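Local coordinates for protein putative short-chain dehydrogenase/reductase (Burkholderia xenovorans, PDB 5K9Z) that probably acts as an NAD- or NADP-dependent oxidoreductase on CH-OH groups, as a member of the short-chain dehydrogenase/reductase family, at residues Val249-Ser252 against Gly253-Ala257. Numbering follows the deposited sequence.
Sequences VVDS and GVTVA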
ATOM      1  N   VAL C 249      -4.392   9.591  -3.773  1.00 18.23           N
ATOM      2  CA  VAL C 249      -5.112   9.290  -2.533  1.00 18.12           C
ATOM      3  C   VAL C 249      -5.386  10.592  -1.788  1.00 19.94           C
ATOM      4  O   VAL C 249      -4.475  11.412  -1.591  1.00 13.79           O
ATOM      5  CB  VAL C 249      -4.316   8.314  -1.651  1.00 12.99           C
ATOM      6  CG1 VAL C 249      -5.027   8.083  -0.305  1.00 17.04           C
ATOM      7  CG2 VAL C 249      -4.049   6.997  -2.388  1.00 12.92           C
ATOM      8  N   VAL C 250      -6.641  10.784  -1.375  1.00 14.25           N
ATOM      9  CA  VAL C 250      -7.058  11.996  -0.669  1.00 15.42           C
ATOM     10  C   VAL C 250      -7.745  11.516   0.605  1.00 16.25           C
ATOM     11  O   VAL C 250      -8.970  11.387   0.652  1.00 16.84           O
ATOM     12  CB  VAL C 250      -7.992  12.881  -1.510  1.00 14.12           C
ATOM     13  CG1 VAL C 250      -8.250  14.221  -0.800  1.00 17.31           C
ATOM     14  CG2 VAL C 250      -7.428  13.102  -2.928  1.00 13.20           C
ATOM     15  N   ASP C 251      -6.945  11.252   1.664  1.00 15.24           N
ATOM     16  CA  ASP C 251      -7.494  10.587   2.843  1.00 22.12           C
ATOM     17  C   ASP C 251      -6.859  11.068   4.145  1.00 16.91           C
ATOM     18  O   ASP C 251      -6.892  10.335   5.135  1.00 17.75           O
ATOM     19  CB  ASP C 251      -7.315   9.054   2.708  1.00 22.73           C
ATOM     20  CG  ASP C 251      -5.859   8.591   2.937  1.00 25.36           C
ATOM     21  OD1 ASP C 251      -4.905   9.398   2.839  1.00 22.58           O
ATOM     22  OD2 ASP C 251      -5.663   7.388   3.187  1.00 23.00           O
ATOM     23  N   SER C 252      -6.240  12.235   4.156  1.00 16.75           N
ATOM     24  CA  SER C 252      -5.573  12.762   5.341  1.00 22.84           C
ATOM     25  C   SER C 252      -4.457  11.852   5.834  1.00 17.55           C
ATOM     26  O   SER C 252      -4.044  11.967   6.983  1.00 19.88           O
ATOM     27  CB  SER C 252      -6.574  13.033   6.475  1.00 18.91           C
ATOM     28  OG  SER C 252      -7.503  14.010   6.068  1.00 19.06           O
ATOM     29  N   GLY C 253      -3.973  10.937   4.990  1.00 18.82           N
ATOM     30  CA  GLY C 253      -2.842  10.081   5.317  1.00 16.75           C
ATOM     31  C   GLY C 253      -3.154   8.766   6.005  1.00 22.60           C
ATOM     32  O   GLY C 253      -2.220   8.050   6.382  1.00 19.42           O
ATOM     33  N   VAL C 254      -4.434   8.387   6.118  1.00 19.10           N
ATOM     34  CA  VAL C 254      -4.808   7.237   6.940  1.00 20.22           C
ATOM     35  C   VAL C 254      -4.202   5.936   6.407  1.00 18.68           C
ATOM     36  O   VAL C 254      -3.764   5.079   7.189  1.00 19.54           O
ATOM     37  CB  VAL C 254      -6.345   7.144   7.059  1.00 24.84           C
ATOM     38  CG1 VAL C 254      -6.755   5.785   7.590  1.00 22.97           C
ATOM     39  CG2 VAL C 254      -6.867   8.264   7.973  1.00 20.62           C
ATOM     40  N   THR C 255      -4.197   5.743   5.078  1.00 17.61           N
ATOM     41  CA  THR C 255      -3.779   4.447   4.541  1.00 28.13           C
ATOM     42  C   THR C 255      -2.277   4.213   4.713  1.00 28.60           C
ATOM     43  O   THR C 255      -1.849   3.062   4.828  1.00 24.89           O
ATOM     44  CB  THR C 255      -4.163   4.306   3.054  1.00 24.27           C
ATOM     45  OG1 THR C 255      -3.572   5.361   2.284  1.00 20.36           O
ATOM     46  CG2 THR C 255      -5.678   4.327   2.864  1.00 23.04           C
ATOM     47  N   VAL C 256      -1.473   5.271   4.740  1.00 16.95           N
ATOM     48  CA  VAL C 256      -0.019   5.139   4.813  1.00 18.79           C
ATOM     49  C   VAL C 256       0.576   5.694   6.102  1.00 18.79           C
ATOM     50  O   VAL C 256       1.783   5.495   6.343  1.00 18.00           O
ATOM     51  CB  VAL C 256       0.678   5.788   3.593  1.00 16.89           C
ATOM     52  CG1 VAL C 256       0.406   4.985   2.311  1.00 19.92           C
ATOM     53  CG2 VAL C 256       0.237   7.220   3.428  1.00 16.04           C
ATOM     54  N   ALA C 257      -0.203   6.363   6.952  1.00 20.02           N
ATOM     55  CA  ALA C 257       0.366   6.915   8.180  1.00 20.15           C
ATOM     56  C   ALA C 257      -0.540   6.663   9.370  1.00 21.29           C
ATOM     57  O   ALA C 257      -0.253   7.165  10.464  1.00 21.55           O
ATOM     58  CB  ALA C 257       0.625   8.421   8.068  1.00 19.70           C
TER
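Asp251 spreads its carboxylate across the turn that links strand 247-250 to the short helix 254-257, each oxygen taking a different backbone N-H. OD2 accepts Thr255 N at 2.9 Å on its syn side, tilted moderately out of the carboxylate plane, with an N-H...O angle of 155°. Thr255 OG1 lies 3.0 Å from the same OD2, though where its proton points is not settled. OD1 takes Gly253 N at 2.8 Å on a more bent path (139°), the donor standing well above the carboxylate plane. Asp251 CG sits between its own backbone N and carbonyl carbon (chi1 75°), which folds the acid back over the turn; Thr255 OG1 has the equivalent placing and meets it. Val249 CG1 packs 4.0 Å from that hydroxyl oxygen.

In the backbone, Asp251 to Val254 form a type I' beta turn, closed by Val254 N to Asp251 O at 3.3 Å. Ser252 and Gly253 both have positive phi, and Gly253 is the helix N-cap. Ser252 OG is hydrogen-bonded to Ser217 OG, and Pro218 borders Val254. The turn follows strand 247-250, beside 184-191 and one of the two outermost strands, within this chain, of the seven-stranded parallel Rossmann-type sheet, while the helix meets the second subunit through backbone hydrogen bonds from Val256.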